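Local coordinates for HD domain protein (Enterococcus faecalis, PDB 4LRL) that probably hydrolyses deoxyribonucleoside triphosphates such as dGTP as a metal-binding HD-domain phosphohydrolase under allosteric control by nucleotides, at residues 66-71 / 86-91; 92-97 / 129-134. One frame throughout, in Å; residues are numbered along the deposited sequence.

Contact 1: 66-71 / 86-91; sequences RLRRIK and SRFSHS. With NI (nickel (II) ion), chain N; DGT (2'-deoxyguanosine-5'-triphosphate), chain O.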
loop_
_atom_site.group_PDB
_atom_site.type_symbol
_atom_site.label_atom_id
_atom_site.label_comp_id
_atom_site.label_asym_id
_atom_site.label_seq_id
_atom_site.Cartn_x
_atom_site.Cartn_y
_atom_site.Cartn_z
ATOM N N ARG C 66 13.049 -9.353 -27.241
ATOM C CA ARG C 66 12.895 -8.048 -27.875
ATOM C C ARG C 66 11.671 -7.296 -27.337
ATOM O O ARG C 66 11.547 -6.080 -27.506
ATOM C CB ARG C 66 12.889 -8.162 -29.409
ATOM C CG ARG C 66 11.735 -8.928 -29.999
ATOM C CD ARG C 66 11.267 -8.289 -31.297
ATOM N NE ARG C 66 9.826 -8.469 -31.418
ATOM C CZ ARG C 66 8.997 -7.712 -32.134
ATOM N NH1 ARG C 66 7.708 -8.015 -32.118
ATOM N NH2 ARG C 66 9.432 -6.674 -32.859
ATOM N N LEU C 67 10.787 -8.023 -26.659
ATOM C CA LEU C 67 9.676 -7.401 -25.955
ATOM C C LEU C 67 10.145 -6.470 -24.820
ATOM O O LEU C 67 9.382 -5.633 -24.371
ATOM C CB LEU C 67 8.682 -8.457 -25.456
ATOM C CG LEU C 67 8.036 -9.374 -26.502
ATOM C CD1 LEU C 67 7.001 -10.324 -25.874
ATOM C CD2 LEU C 67 7.416 -8.587 -27.676
ATOM N N ARG C 68 11.393 -6.601 -24.373
ATOM C CA ARG C 68 11.975 -5.629 -23.429
ATOM C C ARG C 68 12.053 -4.240 -24.030
ATOM O O ARG C 68 11.954 -3.243 -23.318
ATOM C CB ARG C 68 13.380 -6.036 -22.996
ATOM C CG ARG C 68 13.437 -7.246 -22.091
ATOM C CD ARG C 68 14.869 -7.748 -22.043
ATOM N NE ARG C 68 15.069 -8.863 -21.125
ATOM C CZ ARG C 68 15.232 -8.743 -19.812
ATOM N NH1 ARG C 68 15.184 -7.547 -19.238
ATOM N NH2 ARG C 68 15.427 -9.830 -19.069
ATOM N N ARG C 69 12.238 -4.191 -25.348
ATOM C CA ARG C 69 12.453 -2.943 -26.069
ATOM C C ARG C 69 11.150 -2.335 -26.610
ATOM O O ARG C 69 11.173 -1.457 -27.478
ATOM C CB ARG C 69 13.487 -3.164 -27.178
ATOM C CG ARG C 69 14.831 -3.655 -26.644
ATOM C CD ARG C 69 15.930 -3.681 -27.692
ATOM N NE ARG C 69 15.680 -4.652 -28.755
ATOM C CZ ARG C 69 15.936 -5.954 -28.669
ATOM N NH1 ARG C 69 16.453 -6.481 -27.563
ATOM N NH2 ARG C 69 15.668 -6.737 -29.703
ATOM N N ILE C 70 10.016 -2.797 -26.085
ATOM C CA ILE C 70 8.720 -2.302 -26.532
ATOM C C ILE C 70 7.842 -1.997 -25.326
ATOM O O ILE C 70 7.560 -2.886 -24.510
ATOM C CB ILE C 70 8.021 -3.304 -27.493
ATOM C CG1 ILE C 70 8.874 -3.534 -28.749
ATOM C CG2 ILE C 70 6.639 -2.802 -27.882
ATOM C CD1 ILE C 70 8.334 -4.606 -29.694
ATOM N N LYS C 71 7.430 -0.738 -25.202
ATOM C CA LYS C 71 6.597 -0.306 -24.076
ATOM C C LYS C 71 5.240 -0.955 -24.158
ATOM O O LYS C 71 4.685 -1.106 -25.246
ATOM C CB LYS C 71 6.428 1.209 -24.043
ATOM C CG LYS C 71 7.608 1.977 -23.436
ATOM C CD LYS C 71 7.291 3.478 -23.329
ATOM C CE LYS C 71 7.302 4.183 -24.697
ATOM N NZ LYS C 71 8.563 3.990 -25.525
ATOM N N SER C 86 7.749 -2.767 -19.903
ATOM C CA SER C 86 7.784 -3.380 -21.224
ATOM C C SER C 86 6.735 -4.477 -21.396
ATOM O O SER C 86 6.127 -4.951 -20.422
ATOM C CB SER C 86 9.150 -3.993 -21.477
ATOM O OG SER C 86 9.323 -5.134 -20.648
ATOM N N ARG C 87 6.554 -4.888 -22.641
ATOM C CA ARG C 87 5.692 -6.019 -22.954
ATOM C C ARG C 87 6.314 -7.323 -22.451
ATOM O O ARG C 87 5.620 -8.335 -22.291
ATOM C CB ARG C 87 5.439 -6.105 -24.461
ATOM C CG ARG C 87 4.612 -4.970 -25.013
ATOM C CD ARG C 87 4.134 -5.286 -26.442
ATOM N NE ARG C 87 3.227 -4.243 -26.915
ATOM C CZ ARG C 87 1.925 -4.202 -26.655
ATOM N NH1 ARG C 87 1.342 -5.164 -25.942
ATOM N NH2 ARG C 87 1.206 -3.195 -27.115
ATOM N N PHE C 88 7.620 -7.293 -22.208
ATOM C CA PHE C 88 8.315 -8.454 -21.665
ATOM C C PHE C 88 7.845 -8.760 -20.243
ATOM O O PHE C 88 7.488 -9.902 -19.930
ATOM C CB PHE C 88 9.824 -8.234 -21.705
ATOM C CG PHE C 88 10.636 -9.371 -21.119
ATOM C CD1 PHE C 88 11.013 -10.457 -21.909
ATOM C CD2 PHE C 88 11.067 -9.328 -19.788
ATOM C CE1 PHE C 88 11.771 -11.496 -21.386
ATOM C CE2 PHE C 88 11.831 -10.367 -19.257
ATOM C CZ PHE C 88 12.183 -11.452 -20.061
ATOM N N SER C 89 7.827 -7.745 -19.382
ATOM C CA SER C 89 7.424 -7.978 -17.989
ATOM C C SER C 89 5.953 -8.371 -17.916
ATOM O O SER C 89 5.576 -9.197 -17.098
ATOM C CB SER C 89 7.738 -6.779 -17.096
ATOM O OG SER C 89 6.859 -5.731 -17.370
ATOM N N HIS C 90 5.135 -7.811 -18.799
ATOM C CA HIS C 90 3.733 -8.215 -18.891
ATOM C C HIS C 90 3.587 -9.679 -19.313
ATOM O O HIS C 90 2.748 -10.404 -18.773
ATOM C CB HIS C 90 2.936 -7.300 -19.835
ATOM C CG HIS C 90 1.597 -7.861 -20.227
ATOM N ND1 HIS C 90 0.563 -8.033 -19.325
ATOM C CD2 HIS C 90 1.124 -8.288 -21.423
ATOM C CE1 HIS C 90 -0.483 -8.547 -19.948
ATOM N NE2 HIS C 90 -0.168 -8.714 -21.221
ATOM N N SER C 91 4.413 -10.110 -20.265
ATOM C CA SER C 91 4.385 -11.484 -20.754
ATOM C C SER C 91 4.732 -12.473 -19.639
ATOM O O SER C 91 4.046 -13.487 -19.480
ATOM C CB SER C 91 5.316 -11.659 -21.955
ATOM O OG SER C 91 4.809 -10.956 -23.077
HETATM NI NI NI N . -1.304 -9.233 -22.998
HETATM P PG DGT O . 22.103 -19.845 -14.963
HETATM O O1G DGT O . 23.036 -20.484 -15.972
HETATM O O2G DGT O . 20.660 -19.753 -15.405
HETATM O O3G DGT O . 22.302 -20.374 -13.556
HETATM O O3B DGT O . 22.587 -18.306 -14.932
HETATM P PB DGT O . 22.290 -17.354 -13.666
HETATM O O1B DGT O . 21.127 -17.909 -12.885
HETATM O O2B DGT O . 23.602 -17.089 -12.962
HETATM O O3A DGT O . 21.873 -15.964 -14.385
HETATM P PA DGT O . 20.603 -15.780 -15.358
HETATM O O1A DGT O . 19.780 -17.027 -15.438
HETATM O O2A DGT O . 21.079 -15.146 -16.641
HETATM O "O5'" DGT O . 19.751 -14.680 -14.548
HETATM C "C5'" DGT O . 19.593 -14.777 -13.131
HETATM C "C4'" DGT O . 18.648 -13.696 -12.623
HETATM O "O4'" DGT O . 18.195 -12.880 -13.703
HETATM C "C3'" DGT O . 17.408 -14.311 -11.990
HETATM O "O3'" DGT O . 17.192 -13.711 -10.701
HETATM C "C2'" DGT O . 16.259 -13.988 -12.931
HETATM C "C1'" DGT O . 16.773 -12.745 -13.640
HETATM N N9 DGT O . 16.227 -12.524 -15.005
HETATM C C8 DGT O . 15.492 -11.462 -15.369
HETATM N N7 DGT O . 15.149 -11.515 -16.678
HETATM C C5 DGT O . 15.680 -12.640 -17.171
HETATM C C6 DGT O . 15.696 -13.302 -18.488
HETATM O O6 DGT O . 15.112 -12.774 -19.459
HETATM N N1 DGT O . 16.357 -14.464 -18.593
HETATM C C2 DGT O . 16.998 -15.038 -17.550
HETATM N N2 DGT O . 17.641 -16.211 -17.735
HETATM N N3 DGT O . 17.023 -14.479 -16.309
HETATM C C4 DGT O . 16.389 -13.303 -16.068
HETATM O O HOH W 1 -1.412 -6.827 -23.190
HETATM O O HOH W 2 -2.666 -8.683 -24.557
#
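R68 and F88 make the polar-aromatic part of this contact. The guanidinium of R68 lies flat on the F88 ring, with the planes 25° apart. R68 CZ stands 4.2 Å from the ring centroid, a cation-pi contact over the face. R68 CG covers the same face in a CH-pi contact. The R68 chain runs extended from CG to NE, alongside the phenyl ring, and this carries the guanidinium on to the nucleotide. There R68 NH2 donates to DGT O6 at 3.0 Å. R68 NE is held by Q65, and R68 NH1 by the backbone O of S77 of the second subunit. R350 and K354 of the second subunit also hydrogen-bond the nucleotide.

Two backbone bonds join the segments. R87 N donates to I70 O at 2.9 Å, and a weak bond runs from F88 N to L67 O. S86 is the N-cap of helix 87-108: its OG accepts from S89 N at 3.3 Å and, weakly, from F88 N.

Apolar packing adds to this. L67 CB meets F88 CB at 3.9 Å, and I70 CG2 touches R87 CD and lies at the edge of its guanidinium.

One turn into the helix, H90 NE2 binds nickel at 2.2 Å. The contact thus joins an intersubunit dGTP pocket to the first histidine of the HD-domain metal site.

Contact 2: 92-97 / 129-134; sequences LGVYEI and CAALLH. With NI (nickel (II) ion), chain N.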
loop_
_atom_site.group_PDB
_atom_site.type_symbol
_atom_site.label_atom_id
_atom_site.label_comp_id
_atom_site.label_asym_id
_atom_site.label_seq_id
_atom_site.Cartn_x
_atom_site.Cartn_y
_atom_site.Cartn_z
ATOM N N LEU C 92 5.766 -12.167 -18.853
ATOM C CA LEU C 92 6.117 -13.023 -17.720
ATOM C C LEU C 92 5.011 -13.019 -16.677
ATOM O O LEU C 92 4.776 -14.031 -16.032
ATOM C CB LEU C 92 7.451 -12.616 -17.073
ATOM C CG LEU C 92 8.773 -12.617 -17.857
ATOM C CD1 LEU C 92 9.930 -12.804 -16.899
ATOM C CD2 LEU C 92 8.870 -13.667 -18.936
ATOM N N GLY C 93 4.332 -11.880 -16.527
ATOM C CA GLY C 93 3.229 -11.750 -15.580
ATOM C C GLY C 93 2.078 -12.675 -15.942
ATOM O O GLY C 93 1.537 -13.391 -15.085
ATOM N N VAL C 94 1.703 -12.656 -17.216
ATOM C CA VAL C 94 0.595 -13.471 -17.712
ATOM C C VAL C 94 0.942 -14.936 -17.534
ATOM O O VAL C 94 0.122 -15.708 -17.069
ATOM C CB VAL C 94 0.261 -13.133 -19.185
ATOM C CG1 VAL C 94 -0.880 -14.029 -19.733
ATOM C CG2 VAL C 94 -0.115 -11.682 -19.287
ATOM N N TYR C 95 2.188 -15.297 -17.850
ATOM C CA TYR C 95 2.681 -16.654 -17.612
ATOM C C TYR C 95 2.544 -17.029 -16.135
ATOM O O TYR C 95 2.069 -18.112 -15.803
ATOM C CB TYR C 95 4.139 -16.815 -18.069
ATOM C CG TYR C 95 4.854 -17.921 -17.307
ATOM C CD1 TYR C 95 4.691 -19.256 -17.671
ATOM C CD2 TYR C 95 5.648 -17.633 -16.188
ATOM C CE1 TYR C 95 5.317 -20.280 -16.959
ATOM C CE2 TYR C 95 6.275 -18.658 -15.463
ATOM C CZ TYR C 95 6.105 -19.976 -15.865
ATOM O OH TYR C 95 6.715 -20.996 -15.182
ATOM N N GLU C 96 2.964 -16.127 -15.251
ATOM C CA GLU C 96 2.914 -16.391 -13.817
ATOM C C GLU C 96 1.500 -16.619 -13.267
ATOM O O GLU C 96 1.279 -17.564 -12.507
ATOM C CB GLU C 96 3.628 -15.290 -13.017
ATOM C CG GLU C 96 3.583 -15.505 -11.493
ATOM C CD GLU C 96 4.286 -16.782 -11.012
ATOM O OE1 GLU C 96 4.131 -17.113 -9.815
ATOM O OE2 GLU C 96 5.009 -17.445 -11.798
ATOM N N ILE C 97 0.564 -15.749 -13.640
ATOM C CA ILE C 97 -0.827 -15.877 -13.202
ATOM C C ILE C 97 -1.401 -17.218 -13.677
ATOM O O ILE C 97 -2.065 -17.914 -12.916
ATOM C CB ILE C 97 -1.697 -14.699 -13.710
ATOM C CG1 ILE C 97 -1.215 -13.364 -13.091
ATOM C CG2 ILE C 97 -3.188 -14.968 -13.452
ATOM C CD1 ILE C 97 -2.073 -12.139 -13.458
ATOM N N CYS C 129 2.961 -22.079 -22.305
ATOM C CA CYS C 129 3.571 -21.584 -23.533
ATOM C C CYS C 129 2.707 -20.503 -24.179
ATOM O O CYS C 129 3.192 -19.405 -24.456
ATOM C CB CYS C 129 3.854 -22.734 -24.498
ATOM S SG CYS C 129 5.219 -23.771 -23.946
ATOM N N ALA C 130 1.428 -20.800 -24.384
ATOM C CA ALA C 130 0.489 -19.804 -24.923
ATOM C C ALA C 130 0.408 -18.530 -24.080
ATOM O O ALA C 130 0.299 -17.438 -24.633
ATOM C CB ALA C 130 -0.874 -20.393 -25.121
ATOM N N ALA C 131 0.479 -18.669 -22.757
ATOM C CA ALA C 131 0.467 -17.511 -21.863
ATOM C C ALA C 131 1.704 -16.628 -22.050
ATOM O O ALA C 131 1.602 -15.409 -22.127
ATOM C CB ALA C 131 0.362 -17.957 -20.428
ATOM N N LEU C 132 2.871 -17.255 -22.135
ATOM C CA LEU C 132 4.108 -16.525 -22.316
ATOM C C LEU C 132 4.183 -15.821 -23.679
ATOM O O LEU C 132 4.698 -14.693 -23.793
ATOM C CB LEU C 132 5.295 -17.466 -22.130
ATOM C CG LEU C 132 6.668 -16.792 -22.126
ATOM C CD1 LEU C 132 6.760 -15.765 -20.976
ATOM C CD2 LEU C 132 7.755 -17.840 -22.037
ATOM N N LEU C 133 3.664 -16.484 -24.705
ATOM C CA LEU C 133 3.853 -16.038 -26.081
ATOM C C LEU C 133 2.692 -15.217 -26.618
ATOM O O LEU C 133 2.741 -14.786 -27.775
ATOM C CB LEU C 133 4.088 -17.245 -26.998
ATOM C CG LEU C 133 5.333 -18.100 -26.755
ATOM C CD1 LEU C 133 5.234 -19.376 -27.567
ATOM C CD2 LEU C 133 6.610 -17.319 -27.081
ATOM N N HIS C 134 1.665 -14.986 -25.796
ATOM C CA HIS C 134 0.402 -14.400 -26.295
ATOM C C HIS C 134 0.565 -13.055 -27.026
ATOM O O HIS C 134 -0.210 -12.734 -27.906
ATOM C CB HIS C 134 -0.668 -14.309 -25.184
ATOM C CG HIS C 134 -0.466 -13.162 -24.233
ATOM N ND1 HIS C 134 0.607 -13.083 -23.366
ATOM C CD2 HIS C 134 -1.205 -12.045 -24.019
ATOM C CE1 HIS C 134 0.523 -11.967 -22.664
ATOM N NE2 HIS C 134 -0.565 -11.316 -23.041
HETATM NI NI NI N . -1.304 -9.233 -22.998
HETATM O O HOH W 1 -1.412 -6.827 -23.190
HETATM O O HOH W 2 -2.666 -8.683 -24.557
#
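The H134 imidazole has V94 over one face. V94 CG1 sits 4.2 Å from the ring centroid in a CH-pi contact, displaced toward the rim. The V94 torsion that sets CG1 anti to the backbone N (chi1 178°) turns this methyl over the ring face. It leaves V94 CG2 near H134 CE1, 3.4 Å away. H134 NE2 binds nickel at 2.2 Å. H90, D135 and D207 are further ligands of the metal, and the H90 ring meets that of H134. H134 ND1 donates to A131 O at 2.8 Å; the bond is bent, with an N-H...O angle of 134°, and the oxygen lies out of the ring plane. At the edge of the Y95 ring, in its plane, is L92 O. The Y95 hydroxyl bonds to the backbone O of H49.

The two helices run nearly antiparallel, at 155°, and their axes come within 7.6 Å. The small side chain of A131 suits this close approach: its CB packs on Y95 CA at 3.9 Å. L132 CD1 reaches across to L92 CD2, 3.6 Å away, and also touches Y95 CB. L132 further packs on L58 and I59 of helix 53-60. V94 lies against A206 and D210 of helix 206-219.

Between the segments the contact is apolar and buried. With its N-H at ND1 used in the bond to A131 O, H134 carries the metal bond on NE2. The backbone acceptor and the valine together probably limit rotation of the imidazole. A131 O is a second-shell partner consistent with orienting this nickel ligand, and V94 packs against its face.

From the N terminus, the chain leaves helix 62-65 and enters segment 66-71. Contact 1 closes a loop without helix or strand when the chain returns as 86-91 at the start of helix 87-108. The same helix continues directly into 92-97. Contact 2 then closes a longer, largely helical excursion when helix 124-133 and H134 come against 92-97. The two closures follow in series and neither nest nor cross. Helix 87-108 is their common element, and their centres lie about 12 Å apart. They meet at the metal, where H90 and H134 bind nickel with D135 and D207, in the H...HD...D pattern of HD domains. Two waters complete the six ligands of the nickel.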